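Dihydrodipicolinate synthase (Rhodopseudomonas palustris, PDB 3DZ1) probably acts as a 4-hydroxy-tetrahydrodipicolinate synthase of the DapA family, a TIM-barrel lyase of lysine biosynthesis that uses pyruvate. Local coordinates at residues L176-I179 against T180-G184; G184-D188 against G189-P193. All blocks are in the same frame, centred on the assembly; numbering follows the deposited sequence.

Interaction 1: residues L176-I179 against T180-G184; sequences LEKI and TTLRG
The backbone N of T181 bonds to E177 O at 2.9 Å, with a near-straight N-H angle of 162°. The hydroxyl OG1 of T181 lies 3.0 Å from the same E177 O. OG1 sits beside the backbone N of T181 (chi1 -63°), which brings it back over the preceding turn.

The helix continues in the same i to i+4 pattern. L182 N bonds to K178 O and R183 N to I179 O, both at 2.9 Å. The first bond of the run, from T180 N to L176 O, is weak.

Side chains one turn apart add an apolar contact. K178 and L182 lie side by side and point the same way, with K178 CG 4.0 Å from L182 CD1. K178 CG stands anti to its own backbone N (chi1 170°), and the chain bends further out, at chi3. I179 CG2 and R183 CG come less close, at 4.4 Å.

Two carbons also rest on carbonyl oxygens of the turn before. The methine CG of L182 lies 3.3 Å from K178 O. The methylene CG of R183 lies 3.4 Å from I179 O.

The polar ends turn to partners outside these two segments. Two acidic groups, D141 and D172, and the carbonyl of M150 surround the buried ammonium of K178, which would probably keep it charged. E177 bonds to T288 of the second subunit and pairs with R211, T180 OG1 also bonds to R211, and R183 bonds to Q186 and forms a salt bridge with D214. In the beta-alpha-beta unit of strand 165-170, helix 176-188 and strand 195-198, I179 packs on H170 and C198 of the two strands, L176 and I179 touch helix 205-211, and K178, T181 and L182 meet P152 of helix 152-161.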
ATOM      1  N   LEU A 176      12.473   2.928  19.508  1.00  8.26           N
ATOM      2  CA  LEU A 176      13.424   3.105  20.600  1.00  8.64           C
ATOM      3  C   LEU A 176      14.792   2.491  20.293  1.00  8.16           C
ATOM      4  O   LEU A 176      15.826   3.120  20.538  1.00  7.38           O
ATOM      5  CB  LEU A 176      12.863   2.526  21.904  1.00  7.54           C
ATOM      6  CG  LEU A 176      11.648   3.267  22.481  1.00  8.88           C
ATOM      7  CD1 LEU A 176      11.207   2.611  23.783  1.00  7.38           C
ATOM      8  CD2 LEU A 176      12.003   4.738  22.720  1.00  8.53           C
ATOM      9  N   GLU A 177      14.810   1.277  19.744  1.00  7.83           N
ATOM     10  CA  GLU A 177      16.081   0.626  19.440  1.00  8.62           C
ATOM     11  C   GLU A 177      16.865   1.358  18.347  1.00  8.50           C
ATOM     12  O   GLU A 177      18.092   1.320  18.327  1.00  8.02           O
ATOM     13  CB  GLU A 177      15.858  -0.832  19.025  1.00  9.22           C
ATOM     14  CG  GLU A 177      15.221  -1.722  20.096  1.00 11.64           C
ATOM     15  CD  GLU A 177      15.973  -1.726  21.426  1.00 11.75           C
ATOM     16  OE1 GLU A 177      17.207  -1.523  21.434  1.00 11.31           O
ATOM     17  OE2 GLU A 177      15.323  -1.953  22.471  1.00 10.84           O
ATOM     18  N   LYS A 178      16.156   2.024  17.439  1.00  7.75           N
ATOM     19  CA  LYS A 178      16.814   2.764  16.367  1.00  8.04           C
ATOM     20  C   LYS A 178      17.688   3.874  16.949  1.00  8.21           C
ATOM     21  O   LYS A 178      18.790   4.125  16.469  1.00  8.91           O
ATOM     22  CB  LYS A 178      15.772   3.355  15.407  1.00  7.74           C
ATOM     23  CG  LYS A 178      16.340   4.336  14.389  1.00  7.54           C
ATOM     24  CD  LYS A 178      15.298   4.731  13.347  1.00  9.47           C
ATOM     25  CE  LYS A 178      15.092   3.626  12.318  1.00  8.35           C
ATOM     26  NZ  LYS A 178      14.021   3.962  11.335  1.00  7.75           N
ATOM     27  N   ILE A 179      17.199   4.540  17.987  1.00  6.92           N
ATOM     28  CA  ILE A 179      17.972   5.607  18.600  1.00  7.46           C
ATOM     29  C   ILE A 179      19.253   5.015  19.171  1.00  8.32           C
ATOM     30  O   ILE A 179      20.344   5.514  18.912  1.00  6.66           O
ATOM     31  CB  ILE A 179      17.178   6.303  19.720  1.00  6.35           C
ATOM     32  CG1 ILE A 179      15.915   6.936  19.132  1.00  7.23           C
ATOM     33  CG2 ILE A 179      18.046   7.367  20.394  1.00  7.15           C
ATOM     34  CD1 ILE A 179      15.047   7.639  20.156  1.00 10.03           C
ATOM     35  N   THR A 180      19.115   3.940  19.940  1.00  7.94           N
ATOM     36  CA  THR A 180      20.266   3.277  20.538  1.00  9.24           C
ATOM     37  C   THR A 180      21.281   2.859  19.476  1.00  9.64           C
ATOM     38  O   THR A 180      22.481   3.076  19.642  1.00  8.25           O
ATOM     39  CB  THR A 180      19.825   2.038  21.341  1.00 11.62           C
ATOM     40  OG1 THR A 180      19.001   2.461  22.437  1.00 12.76           O
ATOM     41  CG2 THR A 180      21.031   1.275  21.875  1.00 12.32           C
ATOM     42  N   THR A 181      20.799   2.263  18.385  1.00  8.13           N
ATOM     43  CA  THR A 181      21.678   1.813  17.305  1.00  7.91           C
ATOM     44  C   THR A 181      22.445   2.983  16.682  1.00  8.49           C
ATOM     45  O   THR A 181      23.662   2.900  16.478  1.00  6.17           O
ATOM     46  CB  THR A 181      20.878   1.084  16.206  1.00  7.19           C
ATOM     47  OG1 THR A 181      20.280  -0.093  16.760  1.00  6.26           O
ATOM     48  CG2 THR A 181      21.787   0.684  15.048  1.00  7.43           C
ATOM     49  N   LEU A 182      21.737   4.069  16.384  1.00  6.93           N
ATOM     50  CA  LEU A 182      22.369   5.253  15.805  1.00  8.03           C
ATOM     51  C   LEU A 182      23.417   5.848  16.748  1.00 10.28           C
ATOM     52  O   LEU A 182      24.503   6.242  16.313  1.00  8.43           O
ATOM     53  CB  LEU A 182      21.313   6.311  15.448  1.00  8.62           C
ATOM     54  CG  LEU A 182      20.382   5.945  14.283  1.00  9.35           C
ATOM     55  CD1 LEU A 182      19.288   6.979  14.146  1.00  9.27           C
ATOM     56  CD2 LEU A 182      21.188   5.841  12.984  1.00  8.17           C
ATOM     57  N   ARG A 183      23.108   5.918  18.040  1.00  9.12           N
ATOM     58  CA  ARG A 183      24.080   6.456  18.986  1.00  9.60           C
ATOM     59  C   ARG A 183      25.302   5.540  19.016  1.00 10.63           C
ATOM     60  O   ARG A 183      26.433   5.993  19.228  1.00 11.84           O
ATOM     61  CB  ARG A 183      23.467   6.577  20.383  1.00  9.01           C
ATOM     62  CG  ARG A 183      22.415   7.681  20.499  1.00  9.77           C
ATOM     63  CD  ARG A 183      22.961   9.032  20.025  1.00  9.88           C
ATOM     64  NE  ARG A 183      22.009  10.123  20.241  1.00  8.37           N
ATOM     65  CZ  ARG A 183      22.018  11.273  19.571  1.00  9.70           C
ATOM     66  NH1 ARG A 183      22.928  11.492  18.633  1.00 10.05           N
ATOM     67  NH2 ARG A 183      21.107  12.204  19.830  1.00 10.16           N
ATOM     68  N   GLY A 184      25.065   4.255  18.789  1.00  9.81           N
ATOM     69  CA  GLY A 184      26.147   3.286  18.770  1.00 11.57           C
ATOM     70  C   GLY A 184      27.076   3.513  17.590  1.00 12.87           C
ATOM     71  O   GLY A 184      28.295   3.341  17.707  1.00 11.46           O
TER

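Interaction 2: residues G184-D188 against G189-P193; sequences GFQKD and GSLRP
F185 and Q186 take the backbone bonds of a Schellman motif that ends helix 176-188 at G189. Its two bonds, S190 N to F185 O and G189 N to Q186 O, are both weak. L191 N adds a further bond to F185 O, at 3.2 Å and from above the carbonyl plane. G189 has a positive phi of 88°, which turns the chain out of the helix.

Among side-chain bonds, D188 OD1 accepts twice from S190. S190 OG donates to its syn lone pair at 2.7 Å, and S190 N meets D188 OD1 nearly along the C-O axis, also at 2.7 Å. D188 CG lies between the backbone N and the carbonyl carbon (chi1 71°), which brings OD1 to S190. Two donors on one oxygen fix the rotation of the carboxylate. S190 OG has a further partner in R156, which also makes a cation-pi contact with the F185 ring.

Apolar contacts join F185 CB to L191 CB at 3.6 Å. Q186 CG lies 3.9 Å from L191 CG, the two chains running at a slant to each other.

A weakly polar CH...O contact links Q186 CA to L191 O at 3.3 Å.

The last bond runs from side chain to backbone. Q186 OE1 is held by R183, and Q186 NE2 donates to R192 O at 3.1 Å. R192 O lies close to the amide plane, while NE2 comes from above the R192 carbonyl plane, 36° out of it.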
ATOM      1  N   GLY A 184      25.065   4.255  18.789  1.00  9.81           N
ATOM      2  CA  GLY A 184      26.147   3.286  18.770  1.00 11.57           C
ATOM      3  C   GLY A 184      27.076   3.513  17.590  1.00 12.87           C
ATOM      4  O   GLY A 184      28.295   3.341  17.707  1.00 11.46           O
ATOM      5  N   PHE A 185      26.505   3.891  16.447  1.00 13.02           N
ATOM      6  CA  PHE A 185      27.302   4.157  15.252  1.00 14.58           C
ATOM      7  C   PHE A 185      28.215   5.346  15.516  1.00 13.84           C
ATOM      8  O   PHE A 185      29.353   5.386  15.043  1.00 13.60           O
ATOM      9  CB  PHE A 185      26.415   4.472  14.041  1.00 16.43           C
ATOM     10  CG  PHE A 185      25.631   3.294  13.525  1.00 19.62           C
ATOM     11  CD1 PHE A 185      26.053   1.989  13.764  1.00 21.08           C
ATOM     12  CD2 PHE A 185      24.484   3.495  12.766  1.00 21.22           C
ATOM     13  CE1 PHE A 185      25.346   0.905  13.253  1.00 22.74           C
ATOM     14  CE2 PHE A 185      23.769   2.418  12.249  1.00 22.87           C
ATOM     15  CZ  PHE A 185      24.202   1.119  12.493  1.00 23.82           C
ATOM     16  N   GLN A 186      27.711   6.321  16.265  1.00 13.60           N
ATOM     17  CA  GLN A 186      28.506   7.497  16.590  1.00 14.17           C
ATOM     18  C   GLN A 186      29.641   7.096  17.524  1.00 15.75           C
ATOM     19  O   GLN A 186      30.764   7.594  17.403  1.00 15.93           O
ATOM     20  CB  GLN A 186      27.631   8.569  17.236  1.00 14.29           C
ATOM     21  CG  GLN A 186      26.555   9.095  16.299  1.00 14.05           C
ATOM     22  CD  GLN A 186      25.710  10.187  16.929  1.00 14.60           C
ATOM     23  OE1 GLN A 186      25.187  10.025  18.033  1.00 14.99           O
ATOM     24  NE2 GLN A 186      25.567  11.303  16.226  1.00 14.61           N
ATOM     25  N   LYS A 187      29.352   6.184  18.447  1.00 16.97           N
ATOM     26  CA  LYS A 187      30.364   5.709  19.382  1.00 19.02           C
ATOM     27  C   LYS A 187      31.480   4.960  18.650  1.00 18.56           C
ATOM     28  O   LYS A 187      32.657   5.132  18.974  1.00 18.26           O
ATOM     29  CB  LYS A 187      29.733   4.791  20.433  1.00 20.16           C
ATOM     30  CG  LYS A 187      28.766   5.500  21.366  1.00 24.59           C
ATOM     31  CD  LYS A 187      28.121   4.536  22.355  1.00 29.58           C
ATOM     32  CE  LYS A 187      27.163   5.263  23.294  1.00 30.91           C
ATOM     33  NZ  LYS A 187      26.527   4.337  24.281  1.00 33.93           N
ATOM     34  N   ASP A 188      31.119   4.136  17.666  1.00 18.10           N
ATOM     35  CA  ASP A 188      32.127   3.383  16.927  1.00 18.52           C
ATOM     36  C   ASP A 188      32.790   4.200  15.827  1.00 18.49           C
ATOM     37  O   ASP A 188      33.702   3.719  15.165  1.00 19.33           O
ATOM     38  CB  ASP A 188      31.546   2.086  16.335  1.00 18.37           C
ATOM     39  CG  ASP A 188      30.588   2.326  15.178  1.00 19.39           C
ATOM     40  OD1 ASP A 188      30.922   3.095  14.253  1.00 16.91           O
ATOM     41  OD2 ASP A 188      29.498   1.718  15.184  1.00 20.96           O
ATOM     42  N   GLY A 189      32.316   5.424  15.621  1.00 17.90           N
ATOM     43  CA  GLY A 189      32.912   6.286  14.613  1.00 17.26           C
ATOM     44  C   GLY A 189      32.399   6.213  13.186  1.00 17.50           C
ATOM     45  O   GLY A 189      32.940   6.887  12.305  1.00 17.60           O
ATOM     46  N   SER A 190      31.371   5.411  12.937  1.00 14.56           N
ATOM     47  CA  SER A 190      30.828   5.300  11.588  1.00 13.70           C
ATOM     48  C   SER A 190      29.808   6.402  11.291  1.00 13.46           C
ATOM     49  O   SER A 190      29.452   6.629  10.135  1.00 10.51           O
ATOM     50  CB  SER A 190      30.192   3.922  11.380  1.00 14.42           C
ATOM     51  OG  SER A 190      29.146   3.682  12.305  1.00 14.10           O
ATOM     52  N   LEU A 191      29.346   7.093  12.329  1.00 12.41           N
ATOM     53  CA  LEU A 191      28.377   8.171  12.142  1.00 13.45           C
ATOM     54  C   LEU A 191      28.825   9.454  12.843  1.00 13.00           C
ATOM     55  O   LEU A 191      29.140   9.446  14.032  1.00 12.05           O
ATOM     56  CB  LEU A 191      27.003   7.742  12.669  1.00 12.65           C
ATOM     57  CG  LEU A 191      25.854   8.746  12.527  1.00 12.21           C
ATOM     58  CD1 LEU A 191      25.646   9.102  11.059  1.00 14.03           C
ATOM     59  CD2 LEU A 191      24.588   8.146  13.110  1.00 12.32           C
ATOM     60  N   ARG A 192      28.847  10.554  12.094  1.00 11.63           N
ATOM     61  CA  ARG A 192      29.260  11.848  12.627  1.00 12.64           C
ATOM     62  C   ARG A 192      28.171  12.463  13.502  1.00 11.83           C
ATOM     63  O   ARG A 192      27.095  11.894  13.648  1.00 11.51           O
ATOM     64  CB  ARG A 192      29.586  12.806  11.476  1.00 13.49           C
ATOM     65  CG  ARG A 192      28.387  13.215  10.625  1.00 13.94           C
ATOM     66  CD  ARG A 192      28.830  14.267   9.620  1.00 18.96           C
ATOM     67  NE  ARG A 192      27.921  14.459   8.493  1.00 20.72           N
ATOM     68  CZ  ARG A 192      26.700  14.972   8.571  1.00 23.87           C
ATOM     69  NH1 ARG A 192      26.194  15.354   9.743  1.00 26.67           N
ATOM     70  NH2 ARG A 192      25.995  15.142   7.455  1.00 22.63           N
ATOM     71  N   PRO A 193      28.442  13.638  14.101  1.00 12.20           N
ATOM     72  CA  PRO A 193      27.451  14.301  14.952  1.00 11.10           C
ATOM     73  C   PRO A 193      26.111  14.429  14.234  1.00 10.39           C
ATOM     74  O   PRO A 193      26.062  14.774  13.050  1.00 10.50           O
ATOM     75  CB  PRO A 193      28.096  15.653  15.229  1.00 11.29           C
ATOM     76  CG  PRO A 193      29.547  15.294  15.315  1.00 11.10           C
ATOM     77  CD  PRO A 193      29.720  14.376  14.123  1.00 12.69           C
TER

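In the fold
From the N terminus, the chain leaves strand 165-170 and enters helix 176-188. Interaction 1 lies in the first turns of this helix and closes no loop. Interaction 2 follows at the C-terminal end of the helix. It closes the tight turn that takes the chain out of the helix into the loop leading to strand 195-198. The two neither nest nor cross. They run in series, share G184, and have centres about 11 Å apart. L182 O packs against L191 CD2, so the two regions are joined directly. Together they span the helix and following loop of one beta-alpha-beta unit of the eight-stranded TIM barrel. Helix 152-161 borders both, whereas contact with the second subunit is confined to interaction 1.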